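Local atomic coordinates of HMG-CoA Lyase (Bacillus subtilis subsp. subtilis, PDB entry 1YDO), a protein that belongs to the HMGL-like family and folds as a TIM barrel, with eight parallel strands surrounded by helices. Residues 31-36 and 278-283; 38-43 and 271-276; 22-27 and 59-64. All blocks are in the same frame, centred on the assembly; numbering follows the deposited sequence.

Contact 1 (31-36 and 278-283); sequences ITWINQ and KWIEEK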
loop_
_atom_site.group_PDB
_atom_site.type_symbol
_atom_site.label_atom_id
_atom_site.label_comp_id
_atom_site.label_asym_id
_atom_site.label_seq_id
_atom_site.Cartn_x
_atom_site.Cartn_y
_atom_site.Cartn_z
ATOM N N ILE A 31 19.987 6.429 20.137
ATOM C CA ILE A 31 21.304 6.544 19.532
ATOM C C ILE A 31 21.691 5.248 18.840
ATOM O O ILE A 31 22.068 5.243 17.666
ATOM C CB ILE A 31 22.359 6.867 20.587
ATOM C CG1 ILE A 31 21.972 8.160 21.298
ATOM C CG2 ILE A 31 23.733 7.003 19.932
ATOM C CD1 ILE A 31 22.843 8.482 22.471
ATOM N N THR A 32 21.590 4.144 19.566
ATOM C CA THR A 32 21.949 2.858 19.004
ATOM C C THR A 32 21.208 2.578 17.697
ATOM O O THR A 32 21.782 2.006 16.765
ATOM C CB THR A 32 21.631 1.740 19.974
ATOM O OG1 THR A 32 22.083 2.094 21.289
ATOM C CG2 THR A 32 22.315 0.481 19.525
ATOM N N TRP A 33 19.938 2.983 17.632
ATOM C CA TRP A 33 19.111 2.763 16.439
ATOM C C TRP A 33 19.447 3.701 15.297
ATOM O O TRP A 33 19.428 3.301 14.128
ATOM C CB TRP A 33 17.630 2.916 16.775
ATOM C CG TRP A 33 16.732 2.641 15.632
ATOM C CD1 TRP A 33 16.715 1.529 14.854
ATOM C CD2 TRP A 33 15.662 3.468 15.177
ATOM N NE1 TRP A 33 15.692 1.607 13.937
ATOM C CE2 TRP A 33 15.037 2.791 14.113
ATOM C CE3 TRP A 33 15.174 4.719 15.565
ATOM C CZ2 TRP A 33 13.941 3.321 13.438
ATOM C CZ3 TRP A 33 14.076 5.246 14.891
ATOM C CH2 TRP A 33 13.478 4.550 13.839
ATOM N N ILE A 34 19.730 4.955 15.644
ATOM C CA ILE A 34 20.077 5.967 14.655
ATOM C C ILE A 34 21.439 5.642 14.069
ATOM O O ILE A 34 21.731 6.001 12.927
ATOM C CB ILE A 34 20.104 7.373 15.289
ATOM C CG1 ILE A 34 18.700 7.737 15.793
ATOM C CG2 ILE A 34 20.568 8.407 14.268
ATOM C CD1 ILE A 34 18.578 9.143 16.357
ATOM N N ASN A 35 22.265 4.951 14.852
ATOM C CA ASN A 35 23.582 4.556 14.386
ATOM C C ASN A 35 23.415 3.562 13.256
ATOM O O ASN A 35 24.030 3.696 12.203
ATOM C CB ASN A 35 24.382 3.942 15.527
ATOM C CG ASN A 35 24.961 4.992 16.447
ATOM O OD1 ASN A 35 25.471 4.665 17.519
ATOM N ND2 ASN A 35 24.900 6.263 16.031
ATOM N N GLN A 36 22.564 2.572 13.482
ATOM C CA GLN A 36 22.290 1.577 12.465
ATOM C C GLN A 36 21.858 2.316 11.197
ATOM O O GLN A 36 22.422 2.136 10.117
ATOM C CB GLN A 36 21.169 0.656 12.937
ATOM C CG GLN A 36 21.426 0.033 14.297
ATOM C CD GLN A 36 20.278 -0.849 14.758
ATOM O OE1 GLN A 36 19.677 -1.575 13.958
ATOM N NE2 GLN A 36 19.982 -0.811 16.054
ATOM N N LYS A 278 13.439 -4.046 12.305
ATOM C CA LYS A 278 13.119 -5.093 13.266
ATOM C C LYS A 278 13.595 -4.714 14.658
ATOM O O LYS A 278 12.908 -4.958 15.643
ATOM C CB LYS A 278 13.766 -6.408 12.842
ATOM C CG LYS A 278 13.406 -7.579 13.726
ATOM C CD LYS A 278 14.104 -8.846 13.257
ATOM C CE LYS A 278 13.827 -10.007 14.208
ATOM N NZ LYS A 278 14.535 -11.262 13.806
ATOM N N TRP A 279 14.769 -4.099 14.731
ATOM C CA TRP A 279 15.329 -3.708 16.006
ATOM C C TRP A 279 14.343 -2.919 16.847
ATOM O O TRP A 279 13.927 -3.388 17.900
ATOM C CB TRP A 279 16.586 -2.885 15.792
ATOM C CG TRP A 279 17.471 -2.875 16.980
ATOM C CD1 TRP A 279 18.329 -3.856 17.363
ATOM C CD2 TRP A 279 17.559 -1.851 17.973
ATOM N NE1 TRP A 279 18.948 -3.512 18.535
ATOM C CE2 TRP A 279 18.493 -2.284 18.935
ATOM C CE3 TRP A 279 16.934 -0.609 18.146
ATOM C CZ2 TRP A 279 18.823 -1.516 20.063
ATOM C CZ3 TRP A 279 17.260 0.154 19.268
ATOM C CH2 TRP A 279 18.196 -0.305 20.211
ATOM N N ILE A 280 13.983 -1.719 16.396
ATOM C CA ILE A 280 13.029 -0.869 17.117
ATOM C C ILE A 280 11.711 -1.578 17.369
ATOM O O ILE A 280 11.091 -1.385 18.407
ATOM C CB ILE A 280 12.681 0.379 16.341
ATOM C CG1 ILE A 280 13.097 0.180 14.896
ATOM C CG2 ILE A 280 13.298 1.603 17.000
ATOM C CD1 ILE A 280 12.166 0.810 13.916
ATOM N N GLU A 281 11.267 -2.379 16.408
ATOM C CA GLU A 281 10.023 -3.097 16.579
ATOM C C GLU A 281 10.101 -3.899 17.870
ATOM O O GLU A 281 9.128 -3.995 18.617
ATOM C CB GLU A 281 9.772 -4.042 15.414
ATOM C CG GLU A 281 8.303 -4.316 15.177
ATOM C CD GLU A 281 8.059 -5.616 14.455
ATOM O OE1 GLU A 281 6.943 -5.780 13.909
ATOM O OE2 GLU A 281 8.972 -6.475 14.448
ATOM N N GLU A 282 11.269 -4.478 18.131
ATOM C CA GLU A 282 11.464 -5.263 19.337
ATOM C C GLU A 282 11.527 -4.355 20.544
ATOM O O GLU A 282 11.030 -4.707 21.602
ATOM C CB GLU A 282 12.742 -6.103 19.223
ATOM C CG GLU A 282 12.603 -7.263 18.245
ATOM C CD GLU A 282 13.928 -7.897 17.846
ATOM O OE1 GLU A 282 13.893 -8.901 17.095
ATOM O OE2 GLU A 282 14.997 -7.394 18.269
ATOM N N LYS A 283 12.131 -3.185 20.389
ATOM C CA LYS A 283 12.214 -2.266 21.507
ATOM C C LYS A 283 10.835 -1.669 21.724
ATOM O O LYS A 283 10.525 -1.163 22.799
ATOM C CB LYS A 283 13.223 -1.151 21.226
ATOM C CG LYS A 283 14.474 -1.222 22.083
ATOM C CD LYS A 283 15.230 -2.512 21.832
ATOM C CE LYS A 283 16.424 -2.662 22.760
ATOM N NZ LYS A 283 17.105 -3.983 22.570
#

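Contact 2 (38-43 and 271-276); sequences SRTGLS and EKLLSA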
loop_
_atom_site.group_PDB
_atom_site.type_symbol
_atom_site.label_atom_id
_atom_site.label_comp_id
_atom_site.label_asym_id
_atom_site.label_seq_id
_atom_site.Cartn_x
_atom_site.Cartn_y
_atom_site.Cartn_z
ATOM N N SER A 38 22.314 5.390 10.173
ATOM C CA SER A 38 23.427 6.125 9.562
ATOM C C SER A 38 24.209 5.255 8.593
ATOM O O SER A 38 24.541 5.686 7.493
ATOM C CB SER A 38 24.387 6.639 10.633
ATOM O OG SER A 38 23.742 7.524 11.534
ATOM N N ARG A 39 24.520 4.032 8.996
ATOM C CA ARG A 39 25.264 3.157 8.108
ATOM C C ARG A 39 24.334 2.172 7.424
ATOM O O ARG A 39 24.571 0.967 7.406
ATOM C CB ARG A 39 26.369 2.420 8.877
ATOM C CG ARG A 39 25.911 1.526 10.006
ATOM C CD ARG A 39 27.131 0.946 10.731
ATOM N NE ARG A 39 27.884 1.972 11.460
ATOM C CZ ARG A 39 27.581 2.415 12.681
ATOM N NH1 ARG A 39 28.329 3.354 13.245
ATOM N NH2 ARG A 39 26.547 1.905 13.348
ATOM N N THR A 40 23.270 2.706 6.847
ATOM C CA THR A 40 22.293 1.888 6.163
ATOM C C THR A 40 22.312 2.208 4.667
ATOM O O THR A 40 21.961 1.382 3.820
ATOM C CB THR A 40 20.902 2.153 6.742
ATOM O OG1 THR A 40 20.075 1.009 6.523
ATOM C CG2 THR A 40 20.269 3.365 6.083
ATOM N N GLY A 41 22.754 3.414 4.345
ATOM C CA GLY A 41 22.816 3.817 2.959
ATOM C C GLY A 41 22.053 5.109 2.813
ATOM O O GLY A 41 22.272 5.881 1.883
ATOM N N LEU A 42 21.135 5.342 3.739
ATOM C CA LEU A 42 20.358 6.573 3.719
ATOM C C LEU A 42 21.350 7.738 3.772
ATOM O O LEU A 42 22.416 7.617 4.364
ATOM C CB LEU A 42 19.427 6.618 4.934
ATOM C CG LEU A 42 18.171 5.752 4.894
ATOM C CD1 LEU A 42 17.604 5.606 6.282
ATOM C CD2 LEU A 42 17.149 6.383 3.957
ATOM N N SER A 43 20.995 8.859 3.155
ATOM C CA SER A 43 21.861 10.031 3.133
ATOM C C SER A 43 21.219 11.220 3.846
ATOM O O SER A 43 21.709 12.341 3.746
ATOM C CB SER A 43 22.160 10.440 1.693
ATOM O OG SER A 43 21.018 10.979 1.080
ATOM N N GLU A 271 18.455 -4.585 2.947
ATOM C CA GLU A 271 18.771 -5.607 3.933
ATOM C C GLU A 271 19.066 -4.950 5.282
ATOM O O GLU A 271 18.428 -5.250 6.297
ATOM C CB GLU A 271 19.980 -6.421 3.454
ATOM C CG GLU A 271 20.307 -7.653 4.296
ATOM C CD GLU A 271 21.366 -7.384 5.367
ATOM O OE1 GLU A 271 21.622 -8.289 6.206
ATOM O OE2 GLU A 271 21.947 -6.272 5.360
ATOM N N LYS A 272 20.025 -4.035 5.288
ATOM C CA LYS A 272 20.385 -3.344 6.514
ATOM C C LYS A 272 19.187 -2.623 7.117
ATOM O O LYS A 272 18.924 -2.752 8.314
ATOM C CB LYS A 272 21.509 -2.339 6.244
ATOM C CG LYS A 272 22.813 -2.977 5.761
ATOM C CD LYS A 272 23.954 -1.957 5.706
ATOM C CE LYS A 272 25.269 -2.593 5.253
ATOM N NZ LYS A 272 26.427 -1.647 5.343
ATOM N N LEU A 273 18.462 -1.873 6.288
ATOM C CA LEU A 273 17.294 -1.115 6.750
ATOM C C LEU A 273 16.312 -2.037 7.467
ATOM O O LEU A 273 15.883 -1.756 8.584
ATOM C CB LEU A 273 16.591 -0.451 5.565
ATOM C CG LEU A 273 15.456 0.506 5.910
ATOM C CD1 LEU A 273 16.016 1.682 6.675
ATOM C CD2 LEU A 273 14.777 0.982 4.645
ATOM N N LEU A 274 15.968 -3.136 6.805
ATOM C CA LEU A 274 15.048 -4.106 7.352
ATOM C C LEU A 274 15.514 -4.550 8.726
ATOM O O LEU A 274 14.729 -4.629 9.675
ATOM C CB LEU A 274 14.948 -5.304 6.419
ATOM C CG LEU A 274 14.077 -5.069 5.194
ATOM C CD1 LEU A 274 14.524 -5.965 4.063
ATOM C CD2 LEU A 274 12.624 -5.335 5.545
ATOM N N SER A 275 16.803 -4.837 8.833
ATOM C CA SER A 275 17.368 -5.265 10.099
ATOM C C SER A 275 17.111 -4.169 11.132
ATOM O O SER A 275 16.695 -4.438 12.255
ATOM C CB SER A 275 18.873 -5.521 9.935
ATOM O OG SER A 275 19.433 -6.058 11.122
ATOM N N ALA A 276 17.339 -2.928 10.732
ATOM C CA ALA A 276 17.137 -1.810 11.633
ATOM C C ALA A 276 15.683 -1.673 12.045
ATOM O O ALA A 276 15.396 -1.338 13.195
ATOM C CB ALA A 276 17.608 -0.531 10.992
#

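Contact 3 (22-27 and 59-64); sequences PVWIAT and LRDAID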
loop_
_atom_site.group_PDB
_atom_site.type_symbol
_atom_site.label_atom_id
_atom_site.label_comp_id
_atom_site.label_asym_id
_atom_site.label_seq_id
_atom_site.Cartn_x
_atom_site.Cartn_y
_atom_site.Cartn_z
ATOM N N PRO A 22 3.272 6.214 21.561
ATOM C CA PRO A 22 2.965 6.330 22.989
ATOM C C PRO A 22 3.892 5.483 23.848
ATOM O O PRO A 22 3.465 4.832 24.804
ATOM C CB PRO A 22 1.511 5.884 23.058
ATOM C CG PRO A 22 1.423 4.879 21.961
ATOM C CD PRO A 22 2.182 5.533 20.842
ATOM N N VAL A 23 5.170 5.490 23.500
ATOM C CA VAL A 23 6.147 4.724 24.252
ATOM C C VAL A 23 7.466 5.455 24.282
ATOM O O VAL A 23 7.899 5.999 23.272
ATOM C CB VAL A 23 6.379 3.356 23.626
ATOM C CG1 VAL A 23 7.414 2.593 24.450
ATOM C CG2 VAL A 23 5.057 2.584 23.549
ATOM N N TRP A 24 8.120 5.468 25.435
ATOM C CA TRP A 24 9.390 6.161 25.516
ATOM C C TRP A 24 10.568 5.230 25.249
ATOM O O TRP A 24 10.732 4.201 25.902
ATOM C CB TRP A 24 9.557 6.837 26.879
ATOM C CG TRP A 24 10.806 7.682 26.963
ATOM C CD1 TRP A 24 11.045 8.880 26.340
ATOM C CD2 TRP A 24 12.007 7.360 27.679
ATOM N NE1 TRP A 24 12.325 9.318 26.625
ATOM C CE2 TRP A 24 12.935 8.401 27.439
ATOM C CE3 TRP A 24 12.389 6.285 28.492
ATOM C CZ2 TRP A 24 14.218 8.402 27.990
ATOM C CZ3 TRP A 24 13.667 6.284 29.043
ATOM C CH2 TRP A 24 14.569 7.338 28.784
ATOM N N ILE A 25 11.375 5.597 24.264
ATOM C CA ILE A 25 12.550 4.824 23.920
ATOM C C ILE A 25 13.724 5.417 24.675
ATOM O O ILE A 25 13.999 6.612 24.571
ATOM C CB ILE A 25 12.855 4.899 22.414
ATOM C CG1 ILE A 25 11.702 4.284 21.623
ATOM C CG2 ILE A 25 14.193 4.209 22.117
ATOM C CD1 ILE A 25 11.498 2.816 21.907
ATOM N N ALA A 26 14.413 4.580 25.436
ATOM C CA ALA A 26 15.552 5.048 26.200
ATOM C C ALA A 26 16.433 5.908 25.316
ATOM O O ALA A 26 16.702 5.562 24.165
ATOM C CB ALA A 26 16.336 3.876 26.728
ATOM N N THR A 27 16.872 7.030 25.873
ATOM C CA THR A 27 17.721 7.966 25.170
ATOM C C THR A 27 18.874 7.228 24.499
ATOM O O THR A 27 19.208 7.516 23.353
ATOM C CB THR A 27 18.244 9.040 26.148
ATOM O OG1 THR A 27 19.147 9.926 25.475
ATOM C CG2 THR A 27 18.941 8.379 27.334
ATOM N N LEU A 59 10.576 13.015 22.950
ATOM C CA LEU A 59 11.847 13.422 22.394
ATOM C C LEU A 59 12.479 14.530 23.229
ATOM O O LEU A 59 13.043 15.478 22.694
ATOM C CB LEU A 59 11.644 13.881 20.946
ATOM C CG LEU A 59 11.240 12.809 19.921
ATOM C CD1 LEU A 59 10.935 13.474 18.577
ATOM C CD2 LEU A 59 12.366 11.789 19.764
ATOM N N ARG A 60 12.383 14.405 24.548
ATOM C CA ARG A 60 12.963 15.410 25.430
ATOM C C ARG A 60 14.481 15.348 25.429
ATOM O O ARG A 60 15.149 16.281 25.877
ATOM C CB ARG A 60 12.431 15.243 26.855
ATOM C CG ARG A 60 12.388 13.818 27.360
ATOM C CD ARG A 60 11.557 13.740 28.638
ATOM N NE ARG A 60 11.214 12.364 29.034
ATOM C CZ ARG A 60 12.043 11.497 29.626
ATOM N NH1 ARG A 60 13.293 11.847 29.907
ATOM N NH2 ARG A 60 11.616 10.276 29.939
ATOM N N ASP A 61 15.020 14.252 24.902
ATOM C CA ASP A 61 16.465 14.060 24.851
ATOM C C ASP A 61 17.075 14.499 23.536
ATOM O O ASP A 61 18.117 13.991 23.128
ATOM C CB ASP A 61 16.812 12.588 25.125
ATOM C CG ASP A 61 16.063 11.620 24.218
ATOM O OD1 ASP A 61 16.130 10.403 24.493
ATOM O OD2 ASP A 61 15.421 12.072 23.243
ATOM N N ALA A 62 16.436 15.463 22.887
ATOM C CA ALA A 62 16.923 15.947 21.602
ATOM C C ALA A 62 18.402 16.338 21.627
ATOM O O ALA A 62 19.208 15.786 20.877
ATOM C CB ALA A 62 16.082 17.135 21.135
ATOM N N ILE A 63 18.750 17.301 22.476
ATOM C CA ILE A 63 20.127 17.769 22.567
ATOM C C ILE A 63 21.113 16.647 22.909
ATOM O O ILE A 63 22.252 16.650 22.442
ATOM C CB ILE A 63 20.262 18.905 23.606
ATOM C CG1 ILE A 63 19.411 18.606 24.847
ATOM C CG2 ILE A 63 19.877 20.227 22.974
ATOM C CD1 ILE A 63 17.900 18.746 24.647
ATOM N N ASP A 64 20.664 15.694 23.719
ATOM C CA ASP A 64 21.502 14.570 24.109
ATOM C C ASP A 64 21.751 13.615 22.935
ATOM O O ASP A 64 22.887 13.182 22.685
ATOM C CB ASP A 64 20.857 13.797 25.269
ATOM C CG ASP A 64 20.858 14.579 26.579
ATOM O OD1 ASP A 64 21.951 14.924 27.082
ATOM O OD2 ASP A 64 19.761 14.853 27.109
#

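Contact 1 (31-36 and 278-283)
The amide nitrogen of Gln-36 lies between two groups: NE2 makes a weak hydrogen bond to Thr-32 O, one helical turn back, and sits over one face of the Trp-279 indole, toward its rim and 3.3 Å from CD2. The amide stands nearly upright on that ring, the planes 87° apart, so nitrogen rather than the flat of the amide meets the pi system. With CG anti to the carbonyl carbon (chi1 -54°) and the chain extended beyond it, Gln-36 reaches straight across. Lys-283 CD lies over the opposite face of this indole. The two helices, 27-38 and 270-284, run close to antiparallel with local axes 10.6 Å apart; in this TIM barrel they belong to the outer helical layer, where the helix after the first strand meets one that follows the last strand. Deeper in, Ile-280 CG2 sits over the Trp-33 five-membered ring, 3.6 Å from its centroid, a CH-pi contact. The Trp-33 five-membered ring and the Trp-279 six-membered ring lie nearly parallel, planes 10° apart, but barely overlap; Trp-33 CB instead packs on Trp-279 CZ3 at 3.7 Å. Trp-33 NE1 finds a probable hydrogen-bond acceptor in Ala-276 O, consistent with a set ring orientation.

Contact 2 (38-43 and 271-276)
Thr-40 and Lys-272 bring their backbones within 5.6 Å of each other, CA to CA, where the chain leaving helix 27-38 runs up against helix 270-284. Arg-39 is the first residue to abandon helical backbone angles, and two residues on, Gly-41 adopts a positive phi of 126° that carries the chain round toward strand 44-49. A backbone hydrogen bond between Thr-40 and Lys-269 ties this turn to the chain just ahead of helix 270-284. The Thr-40 hydroxyl meets the helix surface: OG1, placed roughly opposite the backbone N (chi1 -155°), lies 3.7 Å from Lys-272 CB and 3.9 Å from Leu-273 CB. It also comes near Leu-273 N, but the angle is too poor for a hydrogen bond. This is one of the helix-to-strand loops of the TIM barrel, at the end where the strands begin, here packed against a helix from far along the sequence. Lys-272 extends its chain past the loop, its CD 3.4 Å from Arg-39 O. The guanidinium of Arg-39 leads off the other way, to salt bridges with Asp-70 and Glu-72. On the inner side Leu-42 CD1 approaches Leu-273 CD1 at 4.3 Å, a loose apolar touch; Leu-42 also rests on Ile-9 and Glu-11 of strand 8-11, while Leu-273 packs against helix 252-261.

Contact 3 (22-27 and 59-64)
Residues 22-27, an irregular run leading into helix 27-38, pass a type I beta turn formed by Leu-59 to Ala-62, with the CA atoms of Thr-27 and Asp-61 6.2 Å apart and those of Trp-24 and Leu-59 8.3 Å apart. From this turn Arg-60 reaches over the Trp-24 indole. Its guanidinium lies flat on the ring, planes 11° apart and centres separated by 4.1 Å, in an off-centre cation-pi stack. NH2 does most of the touching, 3.4 Å from Trp-24 CE2, over the nitrogen side of the five-membered ring and toward the rim of the indole. The side chain of Arg-60 starts with CG between the backbone N and the carbonyl carbon (chi1 44°) and runs extended as far as NE, which carries the flat group across to the ring. Ala-26 CA packs on the opposite face of the indole, so the ring is sandwiched between its own segment and the arginine. Both segments belong to connections from strand to helix in the TIM barrel, 8-11 to 27-38 and 44-49 to 62-68, and the contact therefore joins neighbouring loops at the end where the strands finish. Beneath the stack, Asp-61 turns its carboxylate toward the first turn of helix 27-38, with OD1 3.2 Å from Thr-27 OG1. The strongest partner of OD1 is Lys-30, whose ammonium forms a salt bridge with it and also hydrogen-bonds Ile-25 O; one lysine thus links the acid of one loop to the backbone of the other.

In the fold
Helix 27-38 runs through all three contacts: contact 3 takes in its first turn, contact 1 its body and contact 2 the turn that follows it. Contacts 1 and 2 share helix 270-284 and lie about 11 Å apart, centre to centre; contact 3 turns to the loop before helix 62-68 and does not touch contact 2, though it meets contact 1 where Lys-283 O packs on Ile-25 CD1. Chemistry follows position. Contact 2 is buried, a loop settled on a helix by a threonine, leucines and the aliphatic length of a lysine; contact 1 grades from buried aliphatic-aromatic packing to an amide over a partly exposed indole; contact 3, nearer solvent, relies on charge: a cation-pi stack and an acid paired with Lys-30.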